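Local coordinates for sugar ABC transporter substrate-binding protein (Treponema pallidum subsp. pallidum, PDB 5U2P), which is an orphan periplasmic ligand-binding protein, probably capturing a still unidentified solute, perhaps a sugar, for uptake by an ABC transporter, at residues Y152-P157 with L164-L169; L180-T185 with H190-D195; L271-I276 with I283-C288; A287-I292 with S360-S365. All coordinates share one frame; numbering follows the deposited sequence.

Interaction 1. Residues Y152-P157 with L164-L169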
loop_
_atom_site.group_PDB
_atom_site.type_symbol
_atom_site.label_atom_id
_atom_site.label_comp_id
_atom_site.label_asym_id
_atom_site.label_seq_id
_atom_site.Cartn_x
_atom_site.Cartn_y
_atom_site.Cartn_z
ATOM N N TYR A 152 19.597 -24.533 -6.509
ATOM C CA TYR A 152 18.687 -25.587 -6.930
ATOM C C TYR A 152 18.161 -25.354 -8.339
ATOM O O TYR A 152 17.127 -25.900 -8.721
ATOM C CB TYR A 152 17.530 -25.694 -5.941
ATOM C CG TYR A 152 17.984 -25.911 -4.520
ATOM C CD1 TYR A 152 18.717 -27.036 -4.170
ATOM C CD2 TYR A 152 17.681 -24.993 -3.525
ATOM C CE1 TYR A 152 19.138 -27.239 -2.872
ATOM C CE2 TYR A 152 18.092 -25.188 -2.224
ATOM C CZ TYR A 152 18.817 -26.314 -1.902
ATOM O OH TYR A 152 19.229 -26.511 -0.603
ATOM N N GLY A 153 18.878 -24.544 -9.111
ATOM C CA GLY A 153 18.545 -24.324 -10.506
ATOM C C GLY A 153 17.131 -23.825 -10.730
ATOM O O GLY A 153 16.493 -24.173 -11.719
ATOM N N ILE A 154 16.642 -23.004 -9.810
ATOM C CA ILE A 154 15.315 -22.413 -9.935
ATOM C C ILE A 154 15.418 -21.029 -10.563
ATOM O O ILE A 154 16.297 -20.238 -10.218
ATOM C CB ILE A 154 14.618 -22.308 -8.569
ATOM C CG1 ILE A 154 14.619 -23.672 -7.872
ATOM C CG2 ILE A 154 13.193 -21.787 -8.736
ATOM C CD1 ILE A 154 14.186 -23.618 -6.434
ATOM N N SER A 155 14.513 -20.748 -11.491
ATOM C CA SER A 155 14.480 -19.470 -12.190
ATOM C C SER A 155 13.361 -18.603 -11.629
ATOM O O SER A 155 12.406 -19.118 -11.057
ATOM C CB SER A 155 14.288 -19.691 -13.692
ATOM O OG SER A 155 15.290 -20.553 -14.206
ATOM N N GLU A 156 13.486 -17.289 -11.782
ATOM C CA GLU A 156 12.449 -16.367 -11.334
ATOM C C GLU A 156 11.121 -16.723 -12.007
ATOM O O GLU A 156 11.032 -16.715 -13.236
ATOM C CB GLU A 156 12.845 -14.924 -11.651
ATOM C CG GLU A 156 11.830 -13.907 -11.193
ATOM C CD GLU A 156 12.236 -12.493 -11.505
ATOM O OE1 GLU A 156 13.113 -11.955 -10.800
ATOM O OE2 GLU A 156 11.667 -11.917 -12.452
ATOM N N PRO A 157 10.084 -17.053 -11.212
ATOM C CA PRO A 157 8.830 -17.483 -11.840
ATOM C C PRO A 157 8.134 -16.334 -12.542
ATOM O O PRO A 157 7.901 -15.297 -11.911
ATOM C CB PRO A 157 7.993 -17.991 -10.663
ATOM C CG PRO A 157 8.530 -17.265 -9.483
ATOM C CD PRO A 157 10.000 -17.089 -9.742
ATOM N N LEU A 164 4.420 -22.694 -9.441
ATOM C CA LEU A 164 4.166 -24.047 -8.938
ATOM C C LEU A 164 5.394 -24.937 -9.113
ATOM O O LEU A 164 5.740 -25.710 -8.217
ATOM C CB LEU A 164 2.959 -24.679 -9.641
ATOM C CG LEU A 164 1.609 -24.018 -9.362
ATOM C CD1 LEU A 164 0.501 -24.717 -10.138
ATOM C CD2 LEU A 164 1.264 -23.990 -7.873
ATOM N N GLU A 165 6.052 -24.823 -10.265
ATOM C CA GLU A 165 7.250 -25.615 -10.527
ATOM C C GLU A 165 8.369 -25.213 -9.570
ATOM O O GLU A 165 9.046 -26.072 -9.005
ATOM C CB GLU A 165 7.712 -25.454 -11.980
ATOM C CG GLU A 165 8.953 -26.271 -12.324
ATOM C CD GLU A 165 9.387 -26.115 -13.773
ATOM O OE1 GLU A 165 8.911 -25.179 -14.454
ATOM O OE2 GLU A 165 10.213 -26.936 -14.227
ATOM N N SER A 166 8.560 -23.907 -9.392
ATOM C CA SER A 166 9.572 -23.403 -8.472
ATOM C C SER A 166 9.339 -23.983 -7.083
ATOM O O SER A 166 10.287 -24.369 -6.396
ATOM C CB SER A 166 9.555 -21.876 -8.409
ATOM O OG SER A 166 9.979 -21.292 -9.634
ATOM N N CYS A 167 8.077 -24.036 -6.662
ATOM C CA CYS A 167 7.765 -24.578 -5.343
ATOM C C CYS A 167 8.091 -26.058 -5.320
ATOM O O CYS A 167 8.589 -26.575 -4.324
ATOM C CB CYS A 167 6.305 -24.374 -4.974
ATOM S SG CYS A 167 5.897 -22.652 -4.554
ATOM N N ALA A 168 7.799 -26.733 -6.429
ATOM C CA ALA A 168 8.047 -28.167 -6.545
ATOM C C ALA A 168 9.529 -28.504 -6.389
ATOM O O ALA A 168 9.875 -29.446 -5.682
ATOM C CB ALA A 168 7.526 -28.685 -7.880
ATOM N N LEU A 169 10.398 -27.736 -7.045
ATOM C CA LEU A 169 11.845 -27.960 -6.961
ATOM C C LEU A 169 12.388 -27.708 -5.550
ATOM O O LEU A 169 13.302 -28.394 -5.091
ATOM C CB LEU A 169 12.581 -27.065 -7.962
ATOM C CG LEU A 169 12.724 -27.566 -9.404
ATOM C CD1 LEU A 169 13.671 -28.749 -9.468
ATOM C CD2 LEU A 169 11.389 -27.940 -10.016
#
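I154 lies against the flank of helix 160-172: its CG2 meets S166, and its CG1-CD1 branch lies against L169 and the S166 carbonyl. With CG1 beside the backbone N (chi1 -53°), the CG2 methyl is left anti to that N, and I154 CG2 is 3.4 Å from S166 OG and 3.7 Å from S166 CB. The other branch runs alongside L169, the two side chains sliding past each other in opposite directions, with I154 CG1 4.0 Å from L169 CB. At the end of that branch I154 CD1 sits 4.0 Å from the backbone atom S166 O. P157 adds a van der Waals touch, its CB 4.0 Å from S166 OG, so a methyl and a proline ring both pack on the serine hydroxyl. That hydroxyl is turned back onto its own helix, where it bonds to E162 O. F149 of helix 146-151 touches both I154 and P157, and that helix ends in a Schellman motif with G153 as its C-prime residue, which delivers the chain to I154. The contact packs the loop between helices 146-151 and 160-172 onto the second of them, at the periphery of the protein. No hydrogen bond crosses it, so the contact holds by van der Waals packing, and the buried polar group of S166 is satisfied within its helix.

Interaction 2. Residues L180-T185 with H190-D195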
loop_
_atom_site.group_PDB
_atom_site.type_symbol
_atom_site.label_atom_id
_atom_site.label_comp_id
_atom_site.label_asym_id
_atom_site.label_seq_id
_atom_site.Cartn_x
_atom_site.Cartn_y
_atom_site.Cartn_z
ATOM N N LEU A 180 6.907 -21.297 -0.027
ATOM C CA LEU A 180 6.347 -19.942 -0.055
ATOM C C LEU A 180 5.833 -19.546 1.323
ATOM O O LEU A 180 4.777 -19.989 1.759
ATOM C CB LEU A 180 5.213 -19.829 -1.080
ATOM C CG LEU A 180 4.535 -18.464 -1.241
ATOM C CD1 LEU A 180 5.529 -17.411 -1.666
ATOM C CD2 LEU A 180 3.385 -18.538 -2.247
ATOM N N ALA A 181 6.594 -18.689 1.990
ATOM C CA ALA A 181 6.267 -18.197 3.308
ATOM C C ALA A 181 5.378 -16.949 3.282
ATOM O O ALA A 181 5.494 -16.071 2.396
ATOM C CB ALA A 181 7.558 -17.904 4.074
ATOM N N LEU A 182 4.494 -16.895 4.272
ATOM C CA LEU A 182 3.549 -15.797 4.501
ATOM C C LEU A 182 3.609 -15.411 5.961
ATOM O O LEU A 182 3.838 -16.265 6.821
ATOM C CB LEU A 182 2.120 -16.217 4.127
ATOM C CG LEU A 182 1.920 -16.764 2.717
ATOM C CD1 LEU A 182 0.504 -17.278 2.556
ATOM C CD2 LEU A 182 2.208 -15.699 1.648
ATOM N N SER A 183 3.407 -14.132 6.244
ATOM C CA SER A 183 3.398 -13.637 7.607
ATOM C C SER A 183 2.025 -13.133 8.021
ATOM O O SER A 183 1.207 -12.695 7.199
ATOM C CB SER A 183 4.448 -12.529 7.773
ATOM O OG SER A 183 4.189 -11.432 6.949
ATOM N N THR A 184 1.777 -13.179 9.320
ATOM C CA THR A 184 0.464 -12.850 9.846
ATOM C C THR A 184 0.172 -11.364 9.719
ATOM O O THR A 184 1.080 -10.542 9.809
ATOM C CB THR A 184 0.344 -13.269 11.327
ATOM O OG1 THR A 184 -1.024 -13.182 11.737
ATOM C CG2 THR A 184 1.186 -12.393 12.219
ATOM N N THR A 185 -1.102 -11.034 9.509
ATOM C CA THR A 185 -1.559 -9.659 9.499
ATOM C C THR A 185 -2.728 -9.493 10.461
ATOM O O THR A 185 -3.268 -10.478 10.969
ATOM C CB THR A 185 -2.046 -9.209 8.113
ATOM O OG1 THR A 185 -3.312 -9.829 7.863
ATOM C CG2 THR A 185 -1.049 -9.593 7.008
ATOM N N HIS A 190 -6.050 -12.425 3.960
ATOM C CA HIS A 190 -4.600 -12.321 4.021
ATOM C C HIS A 190 -4.040 -11.647 2.763
ATOM O O HIS A 190 -4.621 -11.726 1.689
ATOM C CB HIS A 190 -3.968 -13.703 4.196
ATOM C CG HIS A 190 -2.491 -13.626 4.369
ATOM N ND1 HIS A 190 -1.612 -13.776 3.319
ATOM C CD2 HIS A 190 -1.741 -13.320 5.452
ATOM C CE1 HIS A 190 -0.377 -13.592 3.756
ATOM N NE2 HIS A 190 -0.430 -13.308 5.048
ATOM N N THR A 191 -2.895 -10.986 2.918
ATOM C CA THR A 191 -2.188 -10.318 1.837
ATOM C C THR A 191 -2.137 -11.046 0.494
ATOM O O THR A 191 -2.280 -10.434 -0.552
ATOM C CB THR A 191 -0.713 -10.075 2.281
ATOM O OG1 THR A 191 -0.682 -9.605 3.643
ATOM C CG2 THR A 191 -0.029 -9.100 1.368
ATOM N N LEU A 192 -1.845 -12.344 0.525
ATOM C CA LEU A 192 -1.745 -13.134 -0.694
ATOM C C LEU A 192 -3.050 -13.129 -1.477
ATOM O O LEU A 192 -3.082 -12.803 -2.675
ATOM C CB LEU A 192 -1.346 -14.583 -0.363
ATOM C CG LEU A 192 -1.329 -15.572 -1.526
ATOM C CD1 LEU A 192 -0.356 -15.092 -2.540
ATOM C CD2 LEU A 192 -0.941 -16.955 -1.035
ATOM N N LEU A 193 -4.136 -13.480 -0.806
ATOM C CA LEU A 193 -5.424 -13.501 -1.487
ATOM C C LEU A 193 -5.885 -12.073 -1.799
ATOM O O LEU A 193 -6.488 -11.820 -2.851
ATOM C CB LEU A 193 -6.469 -14.240 -0.650
ATOM C CG LEU A 193 -7.783 -14.561 -1.354
ATOM C CD1 LEU A 193 -7.533 -15.361 -2.638
ATOM C CD2 LEU A 193 -8.700 -15.328 -0.405
ATOM N N ALA A 194 -5.599 -11.136 -0.899
ATOM C CA ALA A 194 -5.935 -9.725 -1.131
ATOM C C ALA A 194 -5.296 -9.207 -2.419
ATOM O O ALA A 194 -5.941 -8.532 -3.224
ATOM C CB ALA A 194 -5.507 -8.877 0.047
ATOM N N ASP A 195 -4.009 -9.499 -2.588
ATOM C CA ASP A 195 -3.292 -9.102 -3.788
ATOM C C ASP A 195 -3.992 -9.640 -5.038
ATOM O O ASP A 195 -4.311 -8.894 -5.975
ATOM C CB ASP A 195 -1.843 -9.598 -3.708
ATOM C CG ASP A 195 -1.041 -9.278 -4.945
ATOM O OD1 ASP A 195 -0.545 -8.129 -5.042
ATOM O OD2 ASP A 195 -0.895 -10.175 -5.811
HETATM O O HOH W 1 1.648 -10.152 4.914
#
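H190 reaches back to S183 with its imidazole, and H190 NE2 donates a hydrogen bond of 2.8 Å to S183 O. The N-H...O angle is 155° and the acceptor lies in the ring plane, although the donor is tilted 31° from the plane of the carbonyl group. The ring gets there because CG extends away from the backbone N (chi1 -176°). L182 approaches the same ring obliquely, its CB 3.6 Å from H190 CE1, while its tip goes on to the helix: L182 CD1 meets L192 CD2 at 3.9 Å, the two leucines crossing at about a right angle. On the other side of the imidazole from L182, T185 leans in with its methyl, T185 CG2 lying 3.4 Å from T191 OG1. This hydroxyl also stands above one face of the imidazole, offset toward the rim. A water bridges the segments here, 2.7 Å from T191 OG1 and weakly donating to S183 O. Further out, Y233 of helix 227-238 packs on H190 and L192, F267 on L182, and S183 OG is held by Y266 OH. H190 is the N-cap residue of helix 191-214, so its side chain ties the very start of that helix to the chain leaving strand 178-181. The T191 side chain lies about 4 Å from an ethanediol, probably from the crystallisation liquor, though such molecules often mark pockets. The buried S183 carbonyl thus accepts a direct bond from H190 and a weak one from water; the direct bond fixes NE2 as a proton-bearing nitrogen and should restrain the imidazole's rotation.

Interaction 3. Residues L271-I276 with I283-C288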
loop_
_atom_site.group_PDB
_atom_site.type_symbol
_atom_site.label_atom_id
_atom_site.label_comp_id
_atom_site.label_asym_id
_atom_site.label_seq_id
_atom_site.Cartn_x
_atom_site.Cartn_y
_atom_site.Cartn_z
ATOM N N LEU A 271 8.338 -3.863 3.190
ATOM C CA LEU A 271 8.873 -3.470 4.491
ATOM C C LEU A 271 9.489 -4.674 5.209
ATOM O O LEU A 271 10.448 -4.527 5.981
ATOM C CB LEU A 271 7.802 -2.828 5.371
ATOM C CG LEU A 271 7.210 -1.515 4.804
ATOM C CD1 LEU A 271 6.031 -1.040 5.650
ATOM C CD2 LEU A 271 8.273 -0.428 4.655
ATOM N N VAL A 272 8.935 -5.854 4.956
ATOM C CA VAL A 272 9.485 -7.086 5.501
ATOM C C VAL A 272 10.812 -7.403 4.810
ATOM O O VAL A 272 11.800 -7.744 5.470
ATOM C CB VAL A 272 8.497 -8.252 5.360
ATOM C CG1 VAL A 272 9.102 -9.556 5.824
ATOM C CG2 VAL A 272 7.217 -7.943 6.125
ATOM N N ALA A 273 10.860 -7.256 3.485
ATOM C CA ALA A 273 12.087 -7.476 2.726
ATOM C C ALA A 273 13.177 -6.511 3.184
ATOM O O ALA A 273 14.354 -6.892 3.357
ATOM C CB ALA A 273 11.836 -7.313 1.226
ATOM N N ASP A 274 12.802 -5.256 3.410
ATOM C CA ASP A 274 13.755 -4.275 3.963
ATOM C C ASP A 274 14.343 -4.742 5.304
ATOM O O ASP A 274 15.561 -4.603 5.572
ATOM C CB ASP A 274 13.076 -2.917 4.162
ATOM C CG ASP A 274 12.973 -2.100 2.879
ATOM O OD1 ASP A 274 13.591 -2.471 1.860
ATOM O OD2 ASP A 274 12.280 -1.058 2.905
ATOM N N ALA A 275 13.480 -5.303 6.137
ATOM C CA ALA A 275 13.846 -5.784 7.457
ATOM C C ALA A 275 14.769 -6.981 7.354
ATOM O O ALA A 275 15.685 -7.156 8.177
ATOM C CB ALA A 275 12.623 -6.134 8.247
ATOM N N ILE A 276 14.534 -7.814 6.343
ATOM C CA ILE A 276 15.402 -8.974 6.112
ATOM C C ILE A 276 16.815 -8.507 5.770
ATOM O O ILE A 276 17.811 -9.015 6.298
ATOM C CB ILE A 276 14.833 -9.861 4.994
ATOM C CG1 ILE A 276 13.608 -10.592 5.537
ATOM C CG2 ILE A 276 15.852 -10.863 4.466
ATOM C CD1 ILE A 276 12.789 -11.295 4.505
ATOM N N ILE A 283 22.590 -10.445 2.130
ATOM C CA ILE A 283 21.713 -11.418 1.513
ATOM C C ILE A 283 21.365 -10.967 0.091
ATOM O O ILE A 283 21.254 -9.781 -0.189
ATOM C CB ILE A 283 20.434 -11.649 2.355
ATOM C CG1 ILE A 283 19.729 -12.932 1.911
ATOM C CG2 ILE A 283 19.530 -10.451 2.305
ATOM C CD1 ILE A 283 18.703 -13.426 2.906
ATOM N N ASN A 284 21.259 -11.947 -0.794
ATOM C CA ASN A 284 20.995 -11.718 -2.203
ATOM C C ASN A 284 19.505 -11.927 -2.496
ATOM O O ASN A 284 19.070 -13.040 -2.728
ATOM C CB ASN A 284 21.847 -12.658 -3.055
ATOM C CG ASN A 284 21.915 -12.224 -4.496
ATOM O OD1 ASN A 284 21.584 -11.082 -4.825
ATOM N ND2 ASN A 284 22.344 -13.129 -5.368
ATOM N N LEU A 285 18.764 -10.839 -2.411
ATOM C CA LEU A 285 17.312 -10.876 -2.483
ATOM C C LEU A 285 16.844 -10.375 -3.832
ATOM O O LEU A 285 17.314 -9.349 -4.313
ATOM C CB LEU A 285 16.723 -10.013 -1.363
ATOM C CG LEU A 285 15.346 -10.345 -0.803
ATOM C CD1 LEU A 285 15.402 -11.677 -0.116
ATOM C CD2 LEU A 285 14.901 -9.269 0.182
ATOM N N GLY A 286 15.910 -11.094 -4.437
ATOM C CA GLY A 286 15.234 -10.628 -5.631
ATOM C C GLY A 286 13.777 -10.354 -5.326
ATOM O O GLY A 286 13.269 -10.797 -4.290
ATOM N N ALA A 287 13.116 -9.608 -6.208
ATOM C CA ALA A 287 11.695 -9.280 -6.055
ATOM C C ALA A 287 10.992 -9.222 -7.403
ATOM O O ALA A 287 11.409 -8.494 -8.307
ATOM C CB ALA A 287 11.526 -7.957 -5.341
ATOM N N CYS A 288 9.886 -9.941 -7.519
ATOM C CA CYS A 288 9.133 -9.977 -8.763
ATOM C C CYS A 288 7.644 -10.023 -8.490
ATOM O O CYS A 288 7.205 -10.164 -7.345
ATOM C CB CYS A 288 9.547 -11.189 -9.596
ATOM S SG CYS A 288 9.199 -12.765 -8.785
#
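Two pairs of aliphatic side chains join helix 270-279 to the strand that follows it. In the first, A273 CB touches one methyl of L285, A273 CB to L285 CD2 being 3.8 Å; the same methyl carbon, L285 CD2, lies 4.0 Å from the backbone atom A273 O. In the second, one turn along the helix, the CG2 branch methyl of I276 meets the terminal CD1 of I283, the side chains crossing at a slant with I276 CG2 4.1 Å from I283 CD1. I283 can span the gap because its longer branch is extended, CG1 lying opposite the backbone N (chi1 -164°) and CD1 continuing outward. F258 of helix 251-258 touches I276, I283 and L285, and F143 of strand 138-145 touches A273, so an aromatic ring borders each pair. The backbones bond within helix and sheet: I276 N bonds to V272 O at 2.9 Å in the helix, and the backbones of G286 and C288 pair with Y144 and L142 in the antiparallel sheet. This is a helix turning back through a short loop to lie on the sheet to which its following strand belongs. With all four touching residues buried and no hydrogen bond between the segments, the contact is apolar packing, and it depends on how well the aliphatic surfaces fit.

Interaction 4. Residues A287-I292 with S360-S365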
loop_
_atom_site.group_PDB
_atom_site.type_symbol
_atom_site.label_atom_id
_atom_site.label_comp_id
_atom_site.label_asym_id
_atom_site.label_seq_id
_atom_site.Cartn_x
_atom_site.Cartn_y
_atom_site.Cartn_z
ATOM N N ALA A 287 13.116 -9.608 -6.208
ATOM C CA ALA A 287 11.695 -9.280 -6.055
ATOM C C ALA A 287 10.992 -9.222 -7.403
ATOM O O ALA A 287 11.409 -8.494 -8.307
ATOM C CB ALA A 287 11.526 -7.957 -5.341
ATOM N N CYS A 288 9.886 -9.941 -7.519
ATOM C CA CYS A 288 9.133 -9.977 -8.763
ATOM C C CYS A 288 7.644 -10.023 -8.490
ATOM O O CYS A 288 7.205 -10.164 -7.345
ATOM C CB CYS A 288 9.547 -11.189 -9.596
ATOM S SG CYS A 288 9.199 -12.765 -8.785
ATOM N N VAL A 289 6.869 -9.885 -9.556
ATOM C CA VAL A 289 5.423 -10.008 -9.481
ATOM C C VAL A 289 5.034 -11.401 -9.038
ATOM O O VAL A 289 5.649 -12.381 -9.456
ATOM C CB VAL A 289 4.785 -9.693 -10.840
ATOM C CG1 VAL A 289 3.351 -10.210 -10.924
ATOM C CG2 VAL A 289 4.841 -8.198 -11.075
ATOM N N LEU A 290 4.013 -11.502 -8.192
ATOM C CA LEU A 290 3.482 -12.820 -7.844
ATOM C C LEU A 290 2.508 -13.273 -8.924
ATOM O O LEU A 290 1.412 -12.712 -9.038
ATOM C CB LEU A 290 2.785 -12.797 -6.487
ATOM C CG LEU A 290 2.188 -14.139 -6.033
ATOM C CD1 LEU A 290 3.245 -15.089 -5.466
ATOM C CD2 LEU A 290 1.118 -13.870 -5.027
ATOM N N PRO A 291 2.889 -14.291 -9.726
ATOM C CA PRO A 291 1.993 -14.641 -10.838
ATOM C C PRO A 291 0.816 -15.517 -10.404
ATOM O O PRO A 291 0.832 -16.732 -10.615
ATOM C CB PRO A 291 2.916 -15.390 -11.795
ATOM C CG PRO A 291 3.908 -16.060 -10.896
ATOM C CD PRO A 291 4.110 -15.123 -9.726
ATOM N N ILE A 292 -0.198 -14.883 -9.823
ATOM C CA ILE A 292 -1.308 -15.586 -9.185
ATOM C C ILE A 292 -2.616 -15.289 -9.900
ATOM O O ILE A 292 -3.660 -15.841 -9.552
ATOM C CB ILE A 292 -1.423 -15.193 -7.688
ATOM C CG1 ILE A 292 -2.322 -16.179 -6.933
ATOM C CG2 ILE A 292 -1.897 -13.750 -7.545
ATOM C CD1 ILE A 292 -2.298 -15.992 -5.432
ATOM N N SER A 360 14.526 -2.572 -7.081
ATOM C CA SER A 360 15.026 -1.776 -8.189
ATOM C C SER A 360 14.299 -2.075 -9.495
ATOM O O SER A 360 13.870 -1.164 -10.193
ATOM C CB SER A 360 16.525 -2.008 -8.367
ATOM O OG SER A 360 17.010 -1.268 -9.470
ATOM N N ALA A 361 14.140 -3.351 -9.817
ATOM C CA ALA A 361 13.504 -3.734 -11.075
ATOM C C ALA A 361 12.031 -3.332 -11.088
ATOM O O ALA A 361 11.539 -2.764 -12.066
ATOM C CB ALA A 361 13.648 -5.229 -11.302
ATOM N N LEU A 362 11.336 -3.618 -9.989
ATOM C CA LEU A 362 9.913 -3.316 -9.876
ATOM C C LEU A 362 9.690 -1.814 -9.780
ATOM O O LEU A 362 8.645 -1.299 -10.182
ATOM C CB LEU A 362 9.305 -4.022 -8.659
ATOM C CG LEU A 362 9.028 -5.530 -8.810
ATOM C CD1 LEU A 362 8.506 -6.134 -7.495
ATOM C CD2 LEU A 362 8.070 -5.833 -9.961
ATOM N N PHE A 363 10.668 -1.101 -9.244
ATOM C CA PHE A 363 10.534 0.343 -9.201
ATOM C C PHE A 363 10.483 0.914 -10.621
ATOM O O PHE A 363 9.637 1.762 -10.921
ATOM C CB PHE A 363 11.669 0.976 -8.410
ATOM C CG PHE A 363 11.493 2.449 -8.203
ATOM C CD1 PHE A 363 10.628 2.923 -7.227
ATOM C CD2 PHE A 363 12.157 3.357 -9.005
ATOM C CE1 PHE A 363 10.448 4.277 -7.037
ATOM C CE2 PHE A 363 11.983 4.714 -8.821
ATOM C CZ PHE A 363 11.120 5.172 -7.827
ATOM N N LYS A 364 11.373 0.443 -11.495
ATOM C CA LYS A 364 11.406 0.908 -12.878
ATOM C C LYS A 364 10.234 0.388 -13.707
ATOM O O LYS A 364 9.705 1.114 -14.543
ATOM C CB LYS A 364 12.719 0.501 -13.559
ATOM C CG LYS A 364 13.973 1.007 -12.867
ATOM C CD LYS A 364 14.003 2.530 -12.774
ATOM C CE LYS A 364 15.267 3.015 -12.073
ATOM N NZ LYS A 364 15.235 4.479 -11.773
ATOM N N SER A 365 9.833 -0.864 -13.494
ATOM C CA SER A 365 8.789 -1.461 -14.323
ATOM C C SER A 365 7.373 -1.053 -13.927
ATOM O O SER A 365 6.496 -0.963 -14.783
ATOM C CB SER A 365 8.897 -2.988 -14.296
ATOM O OG SER A 365 8.813 -3.514 -12.982
#
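The peptide group joining A287 to C288 is the flat surface of this contact, and L362 lies over one of its faces. L362 CD1 sits 3.8 Å from A287 O and 4.0 Å from C288 N, above the group rather than at its rim, and L362 CG is likewise 3.8 Å from A287 O. The A287 methyl projects on this same face, A287 CB reaching L362 CD1 at 4.1 Å, whereas the C288 side chain leaves from the other face, toward L142, Y144 and E156. The strand itself is held in the sheet by backbone hydrogen bonding between C288 and L142 of strand 138-145. The second branch of L362 turns to V289: L362 CD2 is 4.2 Å from V289 CG2, and these side chains cross at about a right angle. L362 spans the distance because its CG points away from its own carbonyl carbon (chi1 -77°) and CD1 extends the chain further. A141 and L300, from neighbouring strands of the sheet, also touch L362, and L300 touches V289. Helix 360-367, far on in sequence, is thereby seated by one leucine where strand 285-288 ends and the chain runs on to an inverse gamma turn centred on P291. No hydrogen bond links the segments; the leucine methyls shield one face of the peptide by van der Waals packing.

How the interactions relate
Interactions 3 and 4 share A287 and C288 of strand 285-288, their centres 12 Å apart: one helix packs near the beginning of the strand, another at its end. C288 also connects them to interaction 1, since E156 CD lies 3.5 Å from C288 CB, although the centres of interactions 1 and 4 are 17 Å apart. On the far side of the turn at P291, I292 CD1 comes within 3.6 Å of L192 CD1 and links interaction 4 to interaction 2. Interactions 1 and 2 follow each other in sequence without touching. Interaction 2 is the one with a hydrogen bond across its segments and a nearby ethanediol; interactions 1, 3 and 4 are van der Waals packing without a hydrogen bond across the segments.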